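Local coordinates for protein DNA polymerase sliding clamp 2 (Thermococcus kodakarensis, PDB 3LX2) that forms a ring-shaped homotrimeric sliding clamp that probably encircles DNA and tethers the replicative polymerase and other DNA-processing proteins to it, at residues E14-T19 against L230-R235; K22-A27 against I36-I41; L89-G94 against L99-L104; L77-L82 against F111-I116; L141-K146 against V175-T180. All blocks are in the same frame, centred on the assembly; numbering follows the deposited sequence.

Interaction 1 of 5, residues E14-T19 against L230-R235; sequences ESLIAT and LKYMVR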
# COMPACT_ATOMS: atom_id res chain seq x y z
N GLU A 14 -0.98 -2.08 20.44
CA GLU A 14 -0.43 -1.13 19.46
C GLU A 14 -1.49 -0.09 19.08
O GLU A 14 -1.20 1.06 18.86
CB GLU A 14 -0.03 -1.90 18.20
CG GLU A 14 0.62 -1.10 17.06
CD GLU A 14 -0.39 -0.38 16.21
OE1 GLU A 14 -1.56 -0.79 16.23
OE2 GLU A 14 -0.06 0.64 15.57
N SER A 15 -2.73 -0.55 19.01
CA SER A 15 -3.76 0.19 18.43
C SER A 15 -4.34 1.24 19.40
O SER A 15 -4.71 2.36 19.03
CB SER A 15 -4.78 -0.81 17.88
OG SER A 15 -6.03 -0.29 18.19
N LEU A 16 -4.35 0.91 20.68
CA LEU A 16 -4.52 1.91 21.72
C LEU A 16 -3.38 2.91 21.73
O LEU A 16 -3.58 4.13 21.92
CB LEU A 16 -4.52 1.20 23.04
CG LEU A 16 -4.72 2.10 24.25
CD1 LEU A 16 -6.17 2.58 24.31
CD2 LEU A 16 -4.34 1.27 25.50
N ILE A 17 -2.16 2.44 21.57
CA ILE A 17 -1.07 3.40 21.68
C ILE A 17 -1.11 4.37 20.49
O ILE A 17 -0.77 5.57 20.67
CB ILE A 17 0.30 2.73 21.89
CG1 ILE A 17 0.30 1.98 23.23
CG2 ILE A 17 1.41 3.71 21.94
CD1 ILE A 17 -0.12 2.79 24.34
N ALA A 18 -1.53 3.85 19.33
CA ALA A 18 -1.63 4.61 18.09
C ALA A 18 -2.65 5.75 18.28
O ALA A 18 -2.44 6.87 17.85
CB ALA A 18 -2.00 3.70 16.88
N THR A 19 -3.74 5.49 18.96
CA THR A 19 -4.67 6.56 19.17
C THR A 19 -4.08 7.66 20.10
O THR A 19 -4.21 8.83 19.82
CB THR A 19 -5.95 5.95 19.65
OG1 THR A 19 -6.26 4.92 18.73
CG2 THR A 19 -7.05 6.95 19.68
N LEU A 230 -16.70 10.32 23.40
CA LEU A 230 -16.64 9.09 22.63
C LEU A 230 -15.87 8.11 23.53
O LEU A 230 -14.72 8.38 23.95
CB LEU A 230 -15.89 9.24 21.32
CG LEU A 230 -16.23 10.25 20.23
CD1 LEU A 230 -15.40 9.92 19.03
CD2 LEU A 230 -17.69 10.18 19.84
N LYS A 231 -16.54 7.01 23.81
CA LYS A 231 -16.07 6.01 24.73
C LYS A 231 -16.07 4.63 24.06
O LYS A 231 -17.06 4.24 23.40
CB LYS A 231 -16.96 6.01 25.97
CG LYS A 231 -16.75 4.85 26.97
CD LYS A 231 -17.60 5.19 28.20
CE LYS A 231 -17.57 4.09 29.23
NZ LYS A 231 -17.95 4.63 30.57
N TYR A 232 -14.95 3.93 24.19
CA TYR A 232 -14.93 2.53 23.81
C TYR A 232 -14.57 1.56 24.91
O TYR A 232 -13.59 1.76 25.66
CB TYR A 232 -14.21 2.23 22.49
CG TYR A 232 -12.78 2.73 22.20
CD1 TYR A 232 -12.55 3.98 21.57
CD2 TYR A 232 -11.66 1.90 22.42
CE1 TYR A 232 -11.23 4.43 21.24
CE2 TYR A 232 -10.31 2.35 22.07
CZ TYR A 232 -10.12 3.60 21.49
OH TYR A 232 -8.84 4.03 21.13
N MET A 233 -15.39 0.52 25.03
CA MET A 233 -15.18 -0.57 25.98
C MET A 233 -14.11 -1.45 25.40
O MET A 233 -14.12 -1.71 24.22
CB MET A 233 -16.46 -1.36 26.16
CG MET A 233 -17.54 -0.56 26.81
SD MET A 233 -16.89 0.44 28.16
CE MET A 233 -18.41 0.72 29.09
N VAL A 234 -13.11 -1.84 26.20
CA VAL A 234 -12.04 -2.72 25.65
C VAL A 234 -12.14 -4.11 26.27
O VAL A 234 -12.08 -4.27 27.47
CB VAL A 234 -10.61 -2.07 25.61
CG1 VAL A 234 -10.55 -0.80 26.43
CG2 VAL A 234 -9.48 -3.06 25.98
N ARG A 235 -12.42 -5.09 25.42
CA ARG A 235 -12.79 -6.44 25.84
C ARG A 235 -13.75 -6.50 27.00
O ARG A 235 -13.54 -7.28 27.94
CB ARG A 235 -11.56 -7.28 26.19
CG ARG A 235 -10.66 -7.65 25.03
CD ARG A 235 -9.48 -8.39 25.58
NE ARG A 235 -8.44 -8.62 24.60
CZ ARG A 235 -7.37 -9.36 24.83
NH1 ARG A 235 -7.20 -9.93 26.03
NH2 ARG A 235 -6.46 -9.53 23.88
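Tyr232 reaches from strand 228-234 to helix 10-21 with little more than its phenol oxygen, which comes up against Thr19 head on while Leu16 lies near the same atom. Of the residues that meet here the tyrosine has the most surface buried by the other segment. Its OH lies 3.6 Å from OG1 of Thr19 and 3.7 Å from CG2 of the same residue, so it faces the fork of the threonine rather than one branch. Leu16 is a looser partner, its CD1 standing 4.4 Å from Tyr232 OH. The ring spans the gap with its CG placed between the backbone N and the carbonyl carbon (chi1 52°), and its hydroxyl end meets Thr19, which comes from the opposite direction. Helix and strand therefore keep well apart as backbones, the nearest pair being Leu16 CA and Val234 CA at 9.7 Å. The case illustrates how the two halves of a PCNA subunit are joined: the helix belongs to the N-terminal domain family and the strand to the C-terminal one; the strand is part of a long antiparallel sheet that runs through both halves, and the helix packs against it. On the polar side, Thr19 OG1 is hydrogen-bonded with Ser211 OG, which is also bonded with Ser15 O; that carbonyl oxygen, one helical turn before the threonine, lies 3.0 Å from Thr19 OG1. The threonine hydroxyl is thus tied into a small network beside the tyrosine, whose own oxygen sits slightly beyond hydrogen-bonding distance of it. Strand 238-244 contributes Val240 against Leu16 and Phe242 against Thr19.

Interaction 2 of 5, residues K22-A27 against I36-I41; sequences KFFDEA and IQMRAI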
# COMPACT_ATOMS: atom_id res chain seq x y z
N LYS A 22 -1.42 10.25 18.74
CA LYS A 22 -1.93 11.25 17.82
C LYS A 22 -2.07 12.58 18.54
O LYS A 22 -1.93 13.57 17.91
CB LYS A 22 -3.28 10.85 17.20
CG LYS A 22 -3.18 9.74 16.13
CD LYS A 22 -2.18 10.16 15.04
CE LYS A 22 -1.85 9.01 14.11
NZ LYS A 22 -3.04 8.70 13.29
N PHE A 23 -2.30 12.55 19.86
CA PHE A 23 -2.61 13.76 20.64
C PHE A 23 -1.56 14.20 21.62
O PHE A 23 -1.54 15.39 21.96
CB PHE A 23 -3.91 13.58 21.43
CG PHE A 23 -5.07 13.21 20.57
CD1 PHE A 23 -5.70 14.19 19.79
CD2 PHE A 23 -5.50 11.88 20.49
CE1 PHE A 23 -6.79 13.85 18.96
CE2 PHE A 23 -6.57 11.55 19.66
CZ PHE A 23 -7.22 12.55 18.89
N PHE A 24 -0.76 13.26 22.11
CA PHE A 24 0.21 13.49 23.16
C PHE A 24 1.57 12.97 22.80
O PHE A 24 1.70 11.94 22.18
CB PHE A 24 -0.23 12.82 24.45
CG PHE A 24 -1.70 12.91 24.70
CD1 PHE A 24 -2.28 14.12 25.10
CD2 PHE A 24 -2.50 11.82 24.49
CE1 PHE A 24 -3.65 14.20 25.32
CE2 PHE A 24 -3.85 11.89 24.69
CZ PHE A 24 -4.44 13.08 25.10
N ASP A 25 2.60 13.69 23.23
CA ASP A 25 3.96 13.32 22.92
C ASP A 25 4.42 12.25 23.93
O ASP A 25 5.25 11.40 23.60
CB ASP A 25 4.87 14.56 22.99
CG ASP A 25 4.36 15.71 22.10
OD1 ASP A 25 4.10 15.50 20.90
OD2 ASP A 25 4.22 16.86 22.61
N GLU A 26 3.84 12.31 25.13
CA GLU A 26 4.26 11.53 26.25
C GLU A 26 3.03 11.09 27.00
O GLU A 26 2.03 11.82 27.03
CB GLU A 26 5.12 12.35 27.22
CG GLU A 26 6.08 13.36 26.54
CD GLU A 26 7.15 13.90 27.50
OE1 GLU A 26 6.76 14.35 28.64
OE2 GLU A 26 8.36 13.85 27.12
N ALA A 27 3.09 9.91 27.61
CA ALA A 27 2.00 9.54 28.48
C ALA A 27 2.44 9.05 29.84
O ALA A 27 3.46 8.38 29.98
CB ALA A 27 1.17 8.54 27.82
N ILE A 36 -4.29 -0.42 35.22
CA ILE A 36 -3.59 0.75 34.65
C ILE A 36 -4.60 1.84 34.29
O ILE A 36 -5.75 1.56 33.84
CB ILE A 36 -2.79 0.38 33.36
CG1 ILE A 36 -1.49 -0.37 33.67
CG2 ILE A 36 -2.43 1.61 32.50
CD1 ILE A 36 -1.12 -1.38 32.58
N GLN A 37 -4.16 3.08 34.48
CA GLN A 37 -4.98 4.27 34.27
C GLN A 37 -4.13 5.40 33.76
O GLN A 37 -2.99 5.59 34.18
CB GLN A 37 -5.68 4.71 35.59
CG GLN A 37 -6.79 3.73 36.04
CD GLN A 37 -7.35 4.01 37.43
OE1 GLN A 37 -6.79 4.77 38.23
NE2 GLN A 37 -8.46 3.37 37.72
N MET A 38 -4.70 6.15 32.83
CA MET A 38 -4.09 7.33 32.35
C MET A 38 -5.17 8.35 32.12
O MET A 38 -6.29 8.01 31.76
CB MET A 38 -3.33 7.07 31.06
CG MET A 38 -2.98 8.34 30.33
SD MET A 38 -2.27 7.90 28.75
CE MET A 38 -2.35 9.45 27.92
N ARG A 39 -4.81 9.61 32.34
CA ARG A 39 -5.67 10.72 32.12
C ARG A 39 -4.77 11.82 31.69
O ARG A 39 -3.78 12.11 32.37
CB ARG A 39 -6.40 11.13 33.39
CG ARG A 39 -7.39 12.26 33.08
CD ARG A 39 -8.38 12.55 34.19
NE ARG A 39 -9.23 11.43 34.62
CZ ARG A 39 -10.07 11.52 35.65
NH1 ARG A 39 -10.17 12.68 36.33
NH2 ARG A 39 -10.82 10.48 36.01
N ALA A 40 -5.07 12.42 30.55
CA ALA A 40 -4.21 13.45 30.01
C ALA A 40 -5.03 14.40 29.15
O ALA A 40 -6.19 14.07 28.78
CB ALA A 40 -3.12 12.82 29.22
N ILE A 41 -4.43 15.55 28.83
CA ILE A 41 -5.05 16.56 27.95
C ILE A 41 -4.05 17.04 26.93
O ILE A 41 -2.88 17.20 27.22
CB ILE A 41 -5.60 17.78 28.75
CG1 ILE A 41 -6.56 17.34 29.85
CG2 ILE A 41 -6.42 18.75 27.88
CD1 ILE A 41 -7.14 18.53 30.67
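Phe24 lays one face of its ring over the CB of Ala40, which sits 4.2 Å above the ring plane and displaced toward the rim. The opposite face is taken by the preceding residue: CB of Phe23 stands 3.6 Å over the middle of the Phe24 ring. The phenyl group is therefore held between a methyl group from the facing strand and a methylene from its own segment. Its edge is used as well, because CE1 of Phe24 points at the backbone of Ile41 and comes within 3.3 Å of the carbonyl carbon of that residue. With CG opposite the carbonyl carbon and beside the backbone N (chi1 -38°), the ring is swung across to the last residues of strand 35-41. Met38 supplies the other half of the contact. Its chain runs out almost fully extended (chi2 -173°), which carries the sulfur and terminal methyl across to the neighbouring segment. There SD of Met38 lies 3.6 Å from CB of Ala27, and CE of Met38 slants toward CD2 of Phe24 at 4.2 Å. The side-chain contacts are all apolar, and they fill the base of the beta hairpin formed by strands 26-31 and 35-41, where the two backbones have diverged: CA of Phe24 and CA of Ile41 are 7.7 Å apart. Around it, strand 47-54 continues the sheet and brings Val49 against both Phe24 and Met38, strand 67-72 pairs with Ala27 on the other flank, and Phe23 packs on Tyr204 and Ile208 of helix 202-209.

Interaction 3 of 5, residues L89-G94 against L99-L104; sequences LVLRKG and LEVGLL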
# COMPACT_ATOMS: atom_id res chain seq x y z
N LEU A 89 2.55 -9.43 24.55
CA LEU A 89 3.21 -8.22 25.00
C LEU A 89 3.54 -8.38 26.46
O LEU A 89 2.69 -8.77 27.26
CB LEU A 89 2.29 -7.00 24.85
CG LEU A 89 2.63 -5.64 25.53
CD1 LEU A 89 3.96 -5.15 25.14
CD2 LEU A 89 1.57 -4.54 25.21
N VAL A 90 4.77 -8.04 26.81
CA VAL A 90 5.18 -8.02 28.20
C VAL A 90 5.66 -6.64 28.54
O VAL A 90 6.56 -6.12 27.87
CB VAL A 90 6.41 -8.91 28.50
CG1 VAL A 90 6.77 -8.85 30.02
CG2 VAL A 90 6.22 -10.35 28.01
N LEU A 91 5.10 -6.06 29.60
CA LEU A 91 5.66 -4.85 30.16
C LEU A 91 6.23 -5.15 31.54
O LEU A 91 5.57 -5.72 32.40
CB LEU A 91 4.61 -3.77 30.26
CG LEU A 91 3.83 -3.45 28.97
CD1 LEU A 91 2.59 -2.56 29.34
CD2 LEU A 91 4.73 -2.74 27.99
N ARG A 92 7.47 -4.74 31.73
CA ARG A 92 8.20 -5.15 32.90
C ARG A 92 9.13 -4.05 33.42
O ARG A 92 9.91 -3.45 32.67
CB ARG A 92 9.01 -6.39 32.57
CG ARG A 92 9.79 -6.84 33.73
CD ARG A 92 10.86 -7.77 33.24
NE ARG A 92 10.30 -9.07 32.91
CZ ARG A 92 10.90 -9.93 32.11
NH1 ARG A 92 12.06 -9.62 31.53
NH2 ARG A 92 10.32 -11.10 31.88
N LYS A 93 9.02 -3.80 34.72
CA LYS A 93 9.86 -2.83 35.37
C LYS A 93 10.45 -3.43 36.62
O LYS A 93 9.73 -4.02 37.45
CB LYS A 93 9.10 -1.56 35.73
CG LYS A 93 10.04 -0.48 36.25
CD LYS A 93 9.32 0.80 36.60
CE LYS A 93 10.29 1.78 37.26
NZ LYS A 93 10.78 1.27 38.58
N GLY A 94 11.77 -3.29 36.71
CA GLY A 94 12.51 -3.67 37.89
C GLY A 94 13.10 -2.47 38.60
O GLY A 94 12.47 -1.39 38.69
N LEU A 99 11.59 1.16 31.12
CA LEU A 99 10.53 0.17 30.90
C LEU A 99 11.13 -0.95 30.04
O LEU A 99 11.70 -0.70 28.96
CB LEU A 99 9.35 0.80 30.20
CG LEU A 99 8.21 -0.03 29.61
CD1 LEU A 99 7.34 -0.62 30.68
CD2 LEU A 99 7.37 0.89 28.72
N GLU A 100 11.03 -2.16 30.51
CA GLU A 100 11.37 -3.24 29.63
C GLU A 100 10.12 -3.74 28.84
O GLU A 100 9.05 -4.02 29.45
CB GLU A 100 12.13 -4.34 30.38
CG GLU A 100 12.42 -5.57 29.54
CD GLU A 100 13.48 -6.47 30.17
OE1 GLU A 100 13.50 -6.59 31.45
OE2 GLU A 100 14.28 -7.06 29.38
N VAL A 101 10.26 -3.83 27.50
CA VAL A 101 9.15 -4.23 26.62
C VAL A 101 9.51 -5.47 25.83
O VAL A 101 10.51 -5.51 25.09
CB VAL A 101 8.83 -3.12 25.57
CG1 VAL A 101 7.59 -3.48 24.69
CG2 VAL A 101 8.66 -1.77 26.23
N GLY A 102 8.69 -6.49 25.94
CA GLY A 102 8.98 -7.70 25.24
C GLY A 102 7.94 -8.06 24.23
O GLY A 102 6.76 -7.83 24.44
N LEU A 103 8.38 -8.65 23.13
CA LEU A 103 7.45 -9.11 22.08
C LEU A 103 7.71 -10.59 21.88
O LEU A 103 8.79 -10.97 21.44
CB LEU A 103 7.67 -8.33 20.77
CG LEU A 103 7.38 -6.81 20.77
CD1 LEU A 103 7.69 -6.20 19.37
CD2 LEU A 103 5.94 -6.51 21.08
N LEU A 104 6.76 -11.43 22.25
CA LEU A 104 7.06 -12.86 22.29
C LEU A 104 6.29 -13.59 21.20
O LEU A 104 5.06 -13.63 21.22
CB LEU A 104 6.77 -13.45 23.70
CG LEU A 104 7.18 -12.61 24.94
CD1 LEU A 104 7.18 -13.43 26.20
CD2 LEU A 104 8.51 -11.94 24.82
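Strands 88-93 and 98-104 run antiparallel, the axes of segments 89-93 and 99-104 lying 4.8 Å apart at an angle of 159°, with Val90-Gly102 and Arg92-Glu100 as hydrogen-bonded pairs and Leu89-Leu103 and Leu91-Val101 as non-hydrogen-bonded ones. The side chains divide between the faces of this hairpin. On the face of the leucines at 89 and 91, CD1 of Leu89 meets CG1 of Val101 at 4.0 Å, and CB of Leu91 rests 4.2 Å from CD1 of Leu99; helix 73-80 covers this side with Phe76 and Leu80. On the other face Val90 extends past Gly102, which offers it no side chain, and its CG2 touches CD1 of Leu104 at 3.7 Å. Further along, Arg92 and Glu100 lie side by side. The arginine bends at its third torsion (chi3 -76°), bringing NH1 to 3.4 Å from OE1 of Glu100 in a salt bridge whose hydrogen bond is long and weak, though nearly straight. The carboxylate oxygen approaches the guanidinium edge in plane, although the two planes are 87° apart. Since Glu4 takes the NE of Arg92 in another salt bridge, the arginine is shared between two carboxylates, which would probably stabilise its positive charge and fix the rotation of its head.

Interaction 4 of 5, residues L77-L82 against F111-I116; sequences LKVLKL and FKLPLI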
# COMPACT_ATOMS: atom_id res chain seq x y z
N LEU A 77 5.52 3.44 20.51
CA LEU A 77 4.65 3.06 19.41
C LEU A 77 5.44 2.36 18.32
O LEU A 77 4.97 1.35 17.77
CB LEU A 77 3.89 4.26 18.81
CG LEU A 77 3.03 3.93 17.57
CD1 LEU A 77 1.97 2.89 17.90
CD2 LEU A 77 2.40 5.23 17.05
N LYS A 78 6.64 2.86 18.04
CA LYS A 78 7.51 2.16 17.06
C LYS A 78 7.84 0.71 17.42
O LYS A 78 7.84 -0.15 16.54
CB LYS A 78 8.79 2.94 16.74
CG LYS A 78 8.48 4.26 16.07
CD LYS A 78 9.75 5.11 15.87
CE LYS A 78 9.52 6.15 14.77
NZ LYS A 78 10.83 6.67 14.21
N VAL A 79 8.10 0.44 18.70
CA VAL A 79 8.33 -0.90 19.16
C VAL A 79 7.09 -1.70 18.90
O VAL A 79 7.17 -2.82 18.35
CB VAL A 79 8.57 -0.96 20.65
CG1 VAL A 79 8.53 -2.38 21.12
CG2 VAL A 79 9.92 -0.30 21.01
N LEU A 80 5.94 -1.15 19.25
CA LEU A 80 4.71 -1.90 19.16
C LEU A 80 4.34 -2.20 17.70
O LEU A 80 3.67 -3.20 17.40
CB LEU A 80 3.57 -1.22 19.92
CG LEU A 80 3.75 -1.16 21.45
CD1 LEU A 80 2.63 -0.35 22.00
CD2 LEU A 80 3.73 -2.57 22.06
N LYS A 81 4.82 -1.36 16.78
CA LYS A 81 4.51 -1.58 15.39
C LYS A 81 5.32 -2.74 14.85
O LYS A 81 5.05 -3.23 13.77
CB LYS A 81 4.72 -0.28 14.58
CG LYS A 81 3.54 0.74 14.69
CD LYS A 81 3.88 2.07 14.04
CE LYS A 81 2.71 2.71 13.29
NZ LYS A 81 2.44 1.91 12.01
N LEU A 82 6.29 -3.22 15.61
CA LEU A 82 6.97 -4.47 15.17
C LEU A 82 6.21 -5.74 15.45
O LEU A 82 6.57 -6.78 14.91
CB LEU A 82 8.38 -4.63 15.74
CG LEU A 82 9.33 -3.43 15.62
CD1 LEU A 82 10.49 -3.76 16.54
CD2 LEU A 82 9.84 -3.12 14.21
N PHE A 111 13.02 -4.93 24.43
CA PHE A 111 13.47 -3.57 24.35
C PHE A 111 13.54 -2.98 25.73
O PHE A 111 12.74 -3.31 26.61
CB PHE A 111 12.42 -2.73 23.64
CG PHE A 111 12.48 -2.81 22.19
CD1 PHE A 111 13.38 -2.02 21.48
CD2 PHE A 111 11.68 -3.72 21.49
CE1 PHE A 111 13.47 -2.12 20.10
CE2 PHE A 111 11.77 -3.82 20.13
CZ PHE A 111 12.67 -3.01 19.44
N LYS A 112 14.45 -2.03 25.88
CA LYS A 112 14.44 -1.17 27.07
C LYS A 112 14.33 0.31 26.70
O LYS A 112 15.13 0.83 25.89
CB LYS A 112 15.63 -1.43 27.95
CG LYS A 112 15.36 -2.57 28.88
CD LYS A 112 16.39 -2.69 29.98
CE LYS A 112 17.61 -3.40 29.44
NZ LYS A 112 18.34 -4.06 30.55
N LEU A 113 13.31 0.96 27.28
CA LEU A 113 13.05 2.37 26.95
C LEU A 113 13.22 3.26 28.16
O LEU A 113 12.74 2.91 29.24
CB LEU A 113 11.64 2.55 26.38
CG LEU A 113 11.05 1.53 25.43
CD1 LEU A 113 9.54 1.81 25.33
CD2 LEU A 113 11.73 1.50 24.04
N PRO A 114 13.85 4.42 27.98
CA PRO A 114 14.16 5.30 29.13
C PRO A 114 12.89 5.94 29.62
O PRO A 114 12.09 6.40 28.83
CB PRO A 114 15.08 6.34 28.53
CG PRO A 114 14.59 6.48 27.08
CD PRO A 114 14.13 5.08 26.69
N LEU A 115 12.69 5.92 30.91
CA LEU A 115 11.53 6.53 31.51
C LEU A 115 11.79 7.99 31.70
O LEU A 115 12.95 8.42 31.70
CB LEU A 115 11.29 5.90 32.87
CG LEU A 115 10.85 4.45 32.73
CD1 LEU A 115 10.83 3.76 34.08
CD2 LEU A 115 9.48 4.43 32.05
N ILE A 116 10.73 8.77 31.86
CA ILE A 116 10.90 10.19 32.12
C ILE A 116 10.09 10.68 33.31
O ILE A 116 9.30 9.92 33.87
CB ILE A 116 10.68 11.09 30.86
CG1 ILE A 116 9.21 11.17 30.50
CG2 ILE A 116 11.61 10.65 29.69
CD1 ILE A 116 8.95 11.64 29.11
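The Phe111 ring carries Val79 on one face and Leu82 at its edge. CG2 of Val79 lies almost squarely over the ring, 3.7 Å from the Phe111 centroid and only 9° off the normal, a textbook CH-pi contact. The other branch, CG1, on the same side of the ring, is displaced past the rim and meets CD2 of Phe111 at 3.4 Å. Both methyl groups reach the aromatic because the valine comes at it head on, with CG1 opposite the backbone N (chi1 169°) and CG2 opposite the carbonyl carbon. Leu82, just beyond helix 73-80, crosses Phe111 at about a right angle and sets CD1 near the ring plane, 3.7 Å from CZ. The same Val79 CG2 that sits over the ring also touches CD2 of Leu113 at 4.0 Å, so one valine bridges two residues whose side chains emerge on the same side of strand 108-114. The helix is thereby fixed against a strand that is outermost in its sheet within the chain, at the subunit boundary of the PCNA ring. There Phe111 and Lys112 pair with a strand of the second subunit, whose Val175 packs on Phe111 and whose Leu150 packs on Leu82. Within these segments the contact is wholly apolar: the grip depends on shape and on the aromatic face, while the directional backbone bonds of the strand are spent on its sheet neighbours, including the one across the interface.

Interaction 5 of 5, residues L141-K146 against V175-T180; sequences LKRAVK and VRTVLT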
# COMPACT_ATOMS: atom_id res chain seq x y z
N LEU A 141 -19.70 6.02 12.30
CA LEU A 141 -18.99 7.25 12.61
C LEU A 141 -17.90 7.52 11.61
O LEU A 141 -17.82 8.61 11.09
CB LEU A 141 -18.37 7.24 13.98
CG LEU A 141 -19.35 7.46 15.12
CD1 LEU A 141 -18.61 7.97 16.34
CD2 LEU A 141 -20.49 8.42 14.74
N LYS A 142 -17.05 6.53 11.33
CA LYS A 142 -15.89 6.83 10.48
C LYS A 142 -16.38 7.28 9.13
O LYS A 142 -15.70 8.01 8.44
CB LYS A 142 -14.98 5.63 10.30
CG LYS A 142 -14.10 5.38 11.51
CD LYS A 142 -12.97 4.41 11.21
CE LYS A 142 -13.36 2.98 11.39
NZ LYS A 142 -12.16 2.08 11.35
N ARG A 143 -17.59 6.87 8.77
CA ARG A 143 -18.17 7.27 7.52
C ARG A 143 -18.46 8.74 7.69
O ARG A 143 -17.86 9.58 7.03
CB ARG A 143 -19.46 6.46 7.22
CG ARG A 143 -20.65 7.22 6.52
CD ARG A 143 -20.41 7.77 5.06
NE ARG A 143 -19.74 6.84 4.13
CZ ARG A 143 -20.34 6.06 3.22
NH1 ARG A 143 -21.67 6.05 3.05
NH2 ARG A 143 -19.59 5.28 2.45
N ALA A 144 -19.39 9.04 8.59
CA ALA A 144 -19.81 10.39 8.86
C ALA A 144 -18.61 11.33 8.88
O ALA A 144 -18.52 12.31 8.11
CB ALA A 144 -20.51 10.44 10.16
N VAL A 145 -17.67 11.02 9.76
CA VAL A 145 -16.57 11.91 9.98
C VAL A 145 -15.85 12.12 8.65
O VAL A 145 -15.59 13.25 8.28
CB VAL A 145 -15.66 11.40 11.08
CG1 VAL A 145 -14.39 12.15 11.09
CG2 VAL A 145 -16.38 11.51 12.42
N LYS A 146 -15.56 11.05 7.93
CA LYS A 146 -14.76 11.15 6.70
C LYS A 146 -15.51 11.92 5.57
O LYS A 146 -14.89 12.52 4.70
CB LYS A 146 -14.44 9.77 6.24
CG LYS A 146 -13.06 9.61 5.76
CD LYS A 146 -12.72 8.13 5.68
CE LYS A 146 -12.21 7.63 7.07
NZ LYS A 146 -11.42 6.36 6.97
N VAL A 175 -22.91 18.30 3.78
CA VAL A 175 -23.10 16.85 3.82
C VAL A 175 -23.81 16.36 5.07
O VAL A 175 -23.34 16.51 6.19
CB VAL A 175 -21.80 16.07 3.50
CG1 VAL A 175 -20.71 16.28 4.56
CG2 VAL A 175 -22.10 14.61 3.26
N ARG A 176 -24.97 15.78 4.85
CA ARG A 176 -25.74 15.17 5.90
C ARG A 176 -25.60 13.61 5.81
O ARG A 176 -25.81 12.98 4.76
CB ARG A 176 -27.18 15.66 5.74
CG ARG A 176 -28.11 15.47 6.88
CD ARG A 176 -29.46 16.20 6.63
NE ARG A 176 -29.46 17.55 7.23
CZ ARG A 176 -30.35 17.99 8.14
NH1 ARG A 176 -31.34 17.20 8.53
NH2 ARG A 176 -30.26 19.24 8.64
N THR A 177 -25.14 13.00 6.89
CA THR A 177 -25.32 11.57 7.10
C THR A 177 -26.35 11.44 8.21
O THR A 177 -26.17 12.05 9.29
CB THR A 177 -24.06 10.91 7.60
OG1 THR A 177 -23.09 10.83 6.54
CG2 THR A 177 -24.39 9.53 8.06
N VAL A 178 -27.40 10.65 7.98
CA VAL A 178 -28.46 10.51 9.00
C VAL A 178 -28.87 9.08 9.38
O VAL A 178 -29.25 8.28 8.52
CB VAL A 178 -29.67 11.41 8.68
CG1 VAL A 178 -30.09 11.26 7.23
CG2 VAL A 178 -30.83 11.14 9.62
N LEU A 179 -28.79 8.78 10.68
CA LEU A 179 -29.07 7.45 11.25
C LEU A 179 -30.32 7.41 12.09
O LEU A 179 -30.53 8.24 12.98
CB LEU A 179 -27.96 7.03 12.18
CG LEU A 179 -26.55 6.86 11.66
CD1 LEU A 179 -25.79 6.05 12.68
CD2 LEU A 179 -26.58 6.16 10.28
N THR A 180 -31.15 6.41 11.82
CA THR A 180 -32.33 6.11 12.67
C THR A 180 -32.20 4.68 13.23
O THR A 180 -31.28 3.91 12.84
CB THR A 180 -33.70 6.26 11.91
OG1 THR A 180 -33.83 5.21 10.92
CG2 THR A 180 -33.83 7.61 11.23
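Ala144 and Thr177 form the close part of this contact, and even that is modest: OG1 of Thr177 stands 4.0 Å from CA of Ala144, and the two CB atoms are 4.4 Å apart. With so small a residue on the helix, the backbones can approach, and CA of Ala144 is 5.9 Å from CA of Thr177. The threonine turns its hydroxyl to the helix because OG1 lies opposite its own carbonyl carbon, beside the backbone N (chi1 -72°). Arg143 adds a grazing touch through its aliphatic part, CD to OG1 of Thr177 at 4.3 Å. Away from this point the two segments part company. Lys146 on the helix and Arg176 on the strand are exposed, the latter on the side of the strand turned away from the helix. The polar ends of Thr177 and Arg143 find partners in a third subunit: Thr177 OG1 hydrogen-bonds to Thr109 OG1 of that chain, and Arg143 makes a salt bridge with its Asp87. A buried hydroxyl and a buried guanidinium are thus satisfied across the ring's joint. Strand 174-179 is the edge of its four-stranded sheet within the chain, and it pairs antiparallel with a strand of the third subunit, so the sheet continues into the next protomer. Helix 138-151 backs it, with Ala144 and Leu141 on Phe166 of strand 164-169 and Val145 on Leu209 of helix 202-209.

All five contacts are largely buried, but they differ in depth and partner. Interaction 1 lies nearest the middle of the subunit and, with interaction 2, reaches the long sheet shared by both halves, one through a tyrosine oxygen, the other by apolar side-chain packing. Interactions 3 and 4 hold neighbouring strands of the N-terminal sheet and are joined through backbone pairing of Val101 with Phe111; only interaction 3 is built on hydrogen bonds and a salt bridge. Interactions 1 and 4 touch where Ile17 of helix 10-21 packs on Leu80 of helix 73-80. Interactions 4 and 5, centres about 36 Å apart, back opposite interface edges of the protomer, apolar at 4 and more polar at 5.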